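Local coordinates for uncharacterized protein YjgB (Bacillus subtilis, PDB 4YGT) that is of unknown function but is a putative secreted lipoprotein, the first structural representative of the DUF4309 family, in the PepSY clan, at residues K29-Q34 / G38-K43; P56-G61 / F66-W71; D132-T137 / E141-I146. All coordinates share one frame; numbering follows the deposited sequence.

Contact 1: residues K29-Q34 / G38-K43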
# COMPACT_ATOMS: atom_id res chain seq x y z
N LYS A 29 8.69 0.49 10.10
CA LYS A 29 7.84 0.62 11.30
C LYS A 29 6.59 -0.29 11.21
O LYS A 29 5.81 -0.33 12.17
CB LYS A 29 7.24 2.05 11.43
CG LYS A 29 8.10 3.24 11.72
CD LYS A 29 7.09 4.42 11.76
CE LYS A 29 7.62 5.76 12.16
NZ LYS A 29 6.56 6.80 12.14
N GLY A 30 6.33 -0.84 10.03
CA GLY A 30 5.12 -1.65 9.78
C GLY A 30 3.88 -0.77 9.67
O GLY A 30 2.78 -1.15 10.10
N GLU A 31 4.07 0.42 9.12
CA GLU A 31 3.06 1.44 8.91
C GLU A 31 3.18 2.05 7.54
O GLU A 31 4.25 2.00 6.94
CB GLU A 31 3.24 2.57 9.92
CG GLU A 31 2.89 2.24 11.35
CD GLU A 31 3.25 3.35 12.33
OE1 GLU A 31 3.29 4.54 11.93
OE2 GLU A 31 3.48 3.01 13.51
N MSE A 32 2.14 2.72 7.12
CA MSE A 32 2.17 3.50 5.90
C MSE A 32 2.04 4.98 6.30
O MSE A 32 1.70 5.27 7.46
CB MSE A 32 1.12 3.02 4.93
CG MSE A 32 1.48 1.66 4.42
SE MSE A 32 0.68 1.42 2.74
CE MSE A 32 1.98 0.42 1.89
N PRO A 33 2.47 5.94 5.45
CA PRO A 33 2.47 7.34 5.90
C PRO A 33 1.13 8.05 5.75
O PRO A 33 0.10 7.45 5.38
CB PRO A 33 3.54 8.00 5.01
CG PRO A 33 4.03 6.92 4.07
CD PRO A 33 3.05 5.82 4.10
N GLN A 34 1.15 9.37 6.09
CA GLN A 34 0.05 10.32 5.96
C GLN A 34 -1.18 9.92 6.80
O GLN A 34 -1.09 9.88 8.03
CB GLN A 34 -0.33 10.53 4.47
CG GLN A 34 0.81 10.99 3.54
CD GLN A 34 1.36 12.35 3.89
OE1 GLN A 34 2.36 12.47 4.61
NE2 GLN A 34 0.69 13.40 3.42
N GLY A 38 0.47 5.66 12.21
CA GLY A 38 0.24 5.09 13.53
C GLY A 38 -0.62 3.85 13.55
O GLY A 38 -0.97 3.37 14.63
N LEU A 39 -0.97 3.32 12.36
CA LEU A 39 -1.72 2.07 12.25
C LEU A 39 -0.71 0.98 11.90
O LEU A 39 -0.30 0.87 10.75
CB LEU A 39 -2.86 2.19 11.23
CG LEU A 39 -3.98 3.19 11.57
CD1 LEU A 39 -4.86 3.43 10.36
CD2 LEU A 39 -4.79 2.70 12.75
N THR A 40 -0.28 0.21 12.90
CA THR A 40 0.80 -0.77 12.79
C THR A 40 0.33 -2.21 12.52
O THR A 40 -0.52 -2.75 13.24
CB THR A 40 1.66 -0.73 14.07
OG1 THR A 40 1.88 0.63 14.41
CG2 THR A 40 3.04 -1.43 13.92
N ILE A 41 0.99 -2.85 11.54
CA ILE A 41 0.75 -4.26 11.21
C ILE A 41 0.98 -5.11 12.48
O ILE A 41 1.92 -4.83 13.23
CB ILE A 41 1.66 -4.70 10.02
CG1 ILE A 41 1.00 -4.22 8.70
CG2 ILE A 41 1.89 -6.24 9.97
CD1 ILE A 41 1.90 -3.86 7.74
N ASN A 42 0.05 -6.06 12.76
CA ASN A 42 0.06 -7.02 13.87
C ASN A 42 -0.07 -6.34 15.26
O ASN A 42 0.08 -7.02 16.28
CB ASN A 42 1.34 -7.89 13.82
CG ASN A 42 1.21 -9.32 14.27
OD1 ASN A 42 0.14 -9.81 14.66
ND2 ASN A 42 2.33 -10.02 14.23
N LYS A 43 -0.35 -5.02 15.29
CA LYS A 43 -0.44 -4.27 16.54
C LYS A 43 -1.75 -3.46 16.58
O LYS A 43 -2.52 -3.61 17.53
CB LYS A 43 0.79 -3.37 16.69
CG LYS A 43 1.13 -2.95 18.12
CD LYS A 43 2.42 -2.08 18.18
CE LYS A 43 3.72 -2.83 17.93
NZ LYS A 43 4.08 -3.77 19.04
O HOH W 1 -0.14 2.52 8.63

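Contact 2: residues P56-G61 / F66-W71. With EDO (1,2-ethanediol), chain C.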
# COMPACT_ATOMS: atom_id res chain seq x y z
N PRO A 56 -15.91 1.83 6.19
CA PRO A 56 -15.41 1.65 4.82
C PRO A 56 -16.47 1.82 3.74
O PRO A 56 -17.64 1.48 3.94
CB PRO A 56 -14.88 0.22 4.81
CG PRO A 56 -15.00 -0.29 6.18
CD PRO A 56 -15.96 0.54 6.92
N GLU A 57 -16.02 2.30 2.56
CA GLU A 57 -16.82 2.46 1.34
C GLU A 57 -17.16 1.11 0.76
O GLU A 57 -17.98 1.03 -0.16
CB GLU A 57 -16.07 3.32 0.31
CG GLU A 57 -16.28 4.82 0.49
CD GLU A 57 -15.46 5.53 1.55
OE1 GLU A 57 -14.25 5.24 1.66
OE2 GLU A 57 -16.00 6.45 2.20
N ARG A 58 -16.53 0.04 1.29
CA ARG A 58 -16.74 -1.37 1.01
C ARG A 58 -16.04 -2.18 2.12
O ARG A 58 -14.82 -2.30 2.11
CB ARG A 58 -16.27 -1.78 -0.40
CG ARG A 58 -16.78 -3.16 -0.77
CD ARG A 58 -16.72 -3.42 -2.26
NE ARG A 58 -17.21 -4.76 -2.54
CZ ARG A 58 -16.44 -5.80 -2.86
NH1 ARG A 58 -15.13 -5.64 -3.01
NH2 ARG A 58 -16.98 -6.99 -3.06
N PRO A 59 -16.80 -2.71 3.10
CA PRO A 59 -16.16 -3.43 4.22
C PRO A 59 -15.86 -4.90 3.94
O PRO A 59 -16.24 -5.42 2.88
CB PRO A 59 -17.20 -3.30 5.33
CG PRO A 59 -18.49 -3.35 4.61
CD PRO A 59 -18.27 -2.67 3.28
N VAL A 60 -15.19 -5.57 4.91
CA VAL A 60 -14.86 -7.00 4.86
C VAL A 60 -16.19 -7.75 4.77
O VAL A 60 -17.11 -7.42 5.51
CB VAL A 60 -14.00 -7.44 6.09
CG1 VAL A 60 -13.73 -8.95 6.07
CG2 VAL A 60 -12.68 -6.67 6.17
N GLY A 61 -16.29 -8.69 3.84
CA GLY A 61 -17.51 -9.46 3.64
C GLY A 61 -17.58 -10.04 2.25
O GLY A 61 -17.48 -9.30 1.26
N PHE A 66 -10.76 -7.07 2.73
CA PHE A 66 -10.23 -5.74 3.03
C PHE A 66 -11.30 -4.75 3.35
O PHE A 66 -12.28 -4.63 2.62
CB PHE A 66 -9.42 -5.17 1.85
CG PHE A 66 -8.05 -5.77 1.70
CD1 PHE A 66 -7.88 -6.99 1.05
CD2 PHE A 66 -6.93 -5.15 2.23
CE1 PHE A 66 -6.62 -7.59 0.96
CE2 PHE A 66 -5.68 -5.72 2.13
CZ PHE A 66 -5.53 -6.95 1.51
N ASP A 67 -11.08 -3.97 4.42
CA ASP A 67 -11.90 -2.79 4.72
C ASP A 67 -11.43 -1.78 3.70
O ASP A 67 -10.24 -1.44 3.72
CB ASP A 67 -11.72 -2.32 6.17
CG ASP A 67 -12.68 -2.95 7.15
OD1 ASP A 67 -13.69 -3.55 6.70
OD2 ASP A 67 -12.44 -2.82 8.35
N LEU A 68 -12.27 -1.42 2.73
CA LEU A 68 -11.82 -0.54 1.64
C LEU A 68 -12.32 0.91 1.78
O LEU A 68 -13.50 1.17 2.01
CB LEU A 68 -12.21 -1.12 0.29
CG LEU A 68 -11.52 -2.40 -0.09
CD1 LEU A 68 -12.35 -3.17 -1.12
CD2 LEU A 68 -10.09 -2.14 -0.59
N TYR A 69 -11.36 1.84 1.65
CA TYR A 69 -11.59 3.27 1.75
C TYR A 69 -11.21 3.87 0.43
O TYR A 69 -10.07 3.75 -0.01
CB TYR A 69 -10.79 3.86 2.92
CG TYR A 69 -11.24 3.32 4.26
CD1 TYR A 69 -12.29 3.91 4.95
CD2 TYR A 69 -10.62 2.21 4.83
CE1 TYR A 69 -12.71 3.42 6.19
CE2 TYR A 69 -11.03 1.70 6.07
CZ TYR A 69 -12.08 2.31 6.74
OH TYR A 69 -12.48 1.85 7.96
N HIS A 70 -12.21 4.40 -0.26
CA HIS A 70 -12.06 4.97 -1.59
C HIS A 70 -11.21 6.23 -1.54
O HIS A 70 -11.20 6.91 -0.53
CB HIS A 70 -13.47 5.30 -2.14
CG HIS A 70 -13.51 5.39 -3.63
ND1 HIS A 70 -13.23 6.56 -4.30
CD2 HIS A 70 -13.80 4.43 -4.54
CE1 HIS A 70 -13.35 6.29 -5.58
NE2 HIS A 70 -13.69 5.01 -5.78
N TRP A 71 -10.51 6.53 -2.64
CA TRP A 71 -9.76 7.78 -2.73
C TRP A 71 -10.77 8.94 -2.79
O TRP A 71 -11.86 8.79 -3.33
CB TRP A 71 -8.77 7.81 -3.93
CG TRP A 71 -9.31 7.36 -5.26
CD1 TRP A 71 -10.33 7.92 -5.98
CD2 TRP A 71 -8.77 6.31 -6.09
NE1 TRP A 71 -10.47 7.28 -7.19
CE2 TRP A 71 -9.52 6.29 -7.29
CE3 TRP A 71 -7.72 5.37 -5.92
CZ2 TRP A 71 -9.27 5.36 -8.32
CZ3 TRP A 71 -7.47 4.46 -6.94
CH2 TRP A 71 -8.24 4.45 -8.12
C1 EDO C . -9.86 8.35 3.45
O1 EDO C . -10.58 7.27 2.89
C2 EDO C . -8.85 8.90 2.44
O2 EDO C . -9.52 9.18 1.22
O HOH W 2 -12.91 7.79 1.56

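Contact 3: residues D132-T137 / E141-I146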
# COMPACT_ATOMS: atom_id res chain seq x y z
N ASP A 132 4.57 -7.83 -9.17
CA ASP A 132 4.88 -7.30 -7.85
C ASP A 132 6.40 -7.17 -7.63
O ASP A 132 7.10 -8.18 -7.56
CB ASP A 132 4.24 -8.27 -6.84
CG ASP A 132 4.44 -8.02 -5.37
OD1 ASP A 132 4.94 -6.94 -5.01
OD2 ASP A 132 4.11 -8.92 -4.58
N TYR A 133 6.88 -5.92 -7.51
CA TYR A 133 8.27 -5.59 -7.17
C TYR A 133 8.39 -5.50 -5.63
O TYR A 133 7.82 -4.59 -5.03
CB TYR A 133 8.68 -4.27 -7.83
CG TYR A 133 8.80 -4.35 -9.33
CD1 TYR A 133 7.69 -4.19 -10.15
CD2 TYR A 133 10.04 -4.57 -9.94
CE1 TYR A 133 7.80 -4.24 -11.54
CE2 TYR A 133 10.16 -4.64 -11.33
CZ TYR A 133 9.04 -4.48 -12.13
OH TYR A 133 9.13 -4.51 -13.49
N VAL A 134 9.04 -6.49 -4.99
CA VAL A 134 9.12 -6.54 -3.53
C VAL A 134 10.44 -5.97 -3.01
O VAL A 134 11.51 -6.39 -3.44
CB VAL A 134 8.90 -7.98 -2.98
CG1 VAL A 134 8.80 -7.99 -1.46
CG2 VAL A 134 7.69 -8.64 -3.60
N TYR A 135 10.33 -5.05 -2.03
CA TYR A 135 11.44 -4.43 -1.30
C TYR A 135 11.38 -4.84 0.17
O TYR A 135 10.36 -4.60 0.80
CB TYR A 135 11.41 -2.89 -1.45
CG TYR A 135 11.93 -2.42 -2.79
CD1 TYR A 135 13.29 -2.17 -2.98
CD2 TYR A 135 11.08 -2.25 -3.87
CE1 TYR A 135 13.78 -1.77 -4.22
CE2 TYR A 135 11.56 -1.83 -5.11
CZ TYR A 135 12.91 -1.59 -5.28
OH TYR A 135 13.39 -1.18 -6.51
N ASP A 136 12.43 -5.49 0.70
CA ASP A 136 12.44 -5.90 2.11
C ASP A 136 12.73 -4.68 2.98
O ASP A 136 13.62 -3.89 2.66
CB ASP A 136 13.44 -7.03 2.37
CG ASP A 136 13.07 -8.38 1.77
OD1 ASP A 136 11.86 -8.64 1.55
OD2 ASP A 136 13.98 -9.21 1.60
N THR A 137 11.92 -4.50 4.05
CA THR A 137 12.00 -3.35 4.97
C THR A 137 11.96 -3.82 6.45
O THR A 137 10.96 -3.70 7.15
CB THR A 137 10.87 -2.34 4.66
OG1 THR A 137 9.60 -2.97 4.88
CG2 THR A 137 10.93 -1.79 3.24
N GLU A 141 7.67 -6.02 4.45
CA GLU A 141 7.98 -5.97 3.03
C GLU A 141 6.96 -5.13 2.30
O GLU A 141 5.77 -5.14 2.64
CB GLU A 141 8.11 -7.37 2.41
CG GLU A 141 7.16 -8.40 2.99
CD GLU A 141 7.26 -9.78 2.37
OE1 GLU A 141 8.39 -10.26 2.15
OE2 GLU A 141 6.19 -10.38 2.13
N LEU A 142 7.45 -4.33 1.35
CA LEU A 142 6.65 -3.43 0.51
C LEU A 142 6.50 -4.06 -0.83
O LEU A 142 7.51 -4.30 -1.51
CB LEU A 142 7.34 -2.09 0.34
CG LEU A 142 7.01 -0.97 1.22
CD1 LEU A 142 7.71 0.25 0.71
CD2 LEU A 142 5.51 -0.70 1.27
N HIS A 143 5.27 -4.33 -1.22
CA HIS A 143 4.93 -4.97 -2.47
C HIS A 143 4.38 -3.93 -3.43
O HIS A 143 3.23 -3.51 -3.27
CB HIS A 143 3.90 -6.07 -2.23
CG HIS A 143 4.39 -7.22 -1.40
ND1 HIS A 143 4.61 -8.46 -1.96
CD2 HIS A 143 4.64 -7.29 -0.08
CE1 HIS A 143 4.99 -9.24 -0.97
NE2 HIS A 143 5.03 -8.58 0.18
N PHE A 144 5.21 -3.45 -4.38
CA PHE A 144 4.74 -2.49 -5.39
C PHE A 144 4.12 -3.29 -6.54
O PHE A 144 4.86 -3.92 -7.31
CB PHE A 144 5.86 -1.58 -5.89
CG PHE A 144 6.44 -0.66 -4.85
CD1 PHE A 144 7.52 -1.06 -4.07
CD2 PHE A 144 5.92 0.62 -4.66
CE1 PHE A 144 8.08 -0.19 -3.13
CE2 PHE A 144 6.47 1.48 -3.71
CZ PHE A 144 7.56 1.08 -2.96
N VAL A 145 2.78 -3.30 -6.63
CA VAL A 145 2.08 -4.08 -7.65
C VAL A 145 1.84 -3.21 -8.91
O VAL A 145 0.95 -2.36 -8.92
CB VAL A 145 0.78 -4.71 -7.08
CG1 VAL A 145 0.05 -5.54 -8.12
CG2 VAL A 145 1.07 -5.56 -5.84
N ILE A 146 2.64 -3.45 -9.96
CA ILE A 146 2.63 -2.73 -11.23
C ILE A 146 1.72 -3.45 -12.24
O ILE A 146 1.78 -4.68 -12.39
CB ILE A 146 4.10 -2.56 -11.75
CG1 ILE A 146 5.04 -2.00 -10.63
CG2 ILE A 146 4.19 -1.74 -13.05
CD1 ILE A 146 5.08 -0.46 -10.40

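Contact 1: residues K29-Q34 / G38-K43
Gly30 and Ile41 are joined by the one backbone hydrogen bond between residues 29-34 and 38-43: Ile41 N gives its proton to Gly30 O at 2.9 Å. The same oxygen receives a CA-H...O contact from Thr40, and CD1 of Ile41 rests near it. Beside this bond the carboxylate of Glu31 reaches over the second segment. Its OE1 accepts Gly38 N at 3.0 Å, the donor lying well above the carboxylate plane, while OE2 lies 3.0 Å from Thr40 OG1. CG of Glu31 is anti to its own carbonyl carbon (chi1 -71°) and the chain runs on extended, which carries the acid past Leu39 O to both partners. A water takes the proton of Met32 N and donates to Leu39 O, bridging the backbones where no direct bond forms. Gly30, just beyond helix 14-27, has positive phi and forms a Schellman motif, and Glu31 O is held by Thr26 OG1. The two segments are parts of the loop between helices 14-27 and 46-53, partly buried, with selenomethionine Met32 and Ile41 packed on strands 88-95 and 152-159 and Pro33 against helix 14-27.

Contact 2: residues P56-G61 / F66-W71
Backbone bonds between Arg58 and Leu68 centre this contact. Leu68 N donates to Arg58 O at 2.8 Å, forming a single antiparallel bridge, and Leu68 O is approached in return by two amides, Glu57 N and Arg58 N, both in weak bonds. With Glu57 and Arg58 both facing Leu68, the pairing is a classic beta bulge.

Two carboxylates extend the polar grip beyond the bridge. Glu57, bent at chi2 (81°), turns its OE1 back to accept His70 N at 2.9 Å, on its anti side and somewhat out of the carboxylate plane; a water also donates to this oxygen and to His70 O, and is hydrogen-bonded to O1 of a 1,2-ethanediol probably left from crystallisation. At the other end Asp67 OD1 takes the proton of Val60 N at 3.1 Å, met nearly head-on, and CG2 of Val60 lies against the same oxygen, Asp67 OD1, at 3.3 Å. The second oxygen of Asp67, OD2, is bound by His50 NE2 and Tyr82 OH, so the buried acid ties the loop to a helix and a neighbouring strand at once.

Apolar contacts fill in between. CA of Pro56 sits over one face of the Tyr69 ring, 4.0 Å from its centroid, in a CH-pi contact, while Pro56 CG lies 3.9 Å from Tyr69 CZ near the hydroxyl end; that hydroxyl is bonded to Gly54 O. The side chains of Arg58 and Leu68 run side by side in the same direction.

In the fold, strand 67-69, outermost in the antiparallel sheet within this chain, turns back along the bulged segment 56-61, which follows helix 46-53 and borders the strand on the side away from strand 77-82.

Contact 3: residues D132-T137 / E141-I146
Residues 132-137 and 141-146 run antiparallel, their axes 4.4 Å apart at closest approach and at 160° to each other, with paired backbone bonds between Tyr133 and Phe144 and between Tyr135 and Leu142. On the face bearing Asp132, Val134 and His143, the imidazole is fixed by its edge: His143 ND1 donates to the syn lone pair of Asp132 OD2 at 2.7 Å, nearly straight (170°) and in the ring plane. CG of Asp132 is anti to the backbone N (chi1 177°), which swings the acid across to the neighbouring strand. Val134 CG1 lies over the centre of the same ring, 4.1 Å from its centroid, and NE2 makes a weak bond to Glu141 OE2. These strands form a beta hairpin within the antiparallel sheet, flanked by strands 121-124 and 152-159. Asp136 and Glu141 bring like charges together, OD1 to OE1 at 3.9 Å, with Arg121 in a salt bridge to Asp136 that would ease the repulsion. The face of Tyr133, Tyr135, Leu142 and Phe144 is largely aromatic: Tyr135 CD2 approaches Phe144 CE1 at 3.7 Å, their planes almost perpendicular. Ile146 CG1 meets Tyr133 CD1 at 3.5 Å. Leu112 of helix 109-116 packs on both Tyr135 and Phe144.

In the fold
Contact 3 is the buried one, a regular hairpin in the sheet, whereas contacts 1 and 2 are partly buried: contact 1 joins two parts of a loop and contact 2 a loop to a short edge strand. Contacts 2 and 3 reach the same sheet on opposite sides of the chain's centre, about 22 Å apart between centres; contact 3 lies further in. Contact 1 touches contact 3 through Met32 CE and Leu142 CD2, 3.8 Å apart, but does not touch contact 2. Their chemistry follows: in contacts 1 and 2 acidic side chains bond to backbone amides where few strand-type bonds form, while in contact 3 the backbone pairing is regular and an acid binds a histidine ring instead.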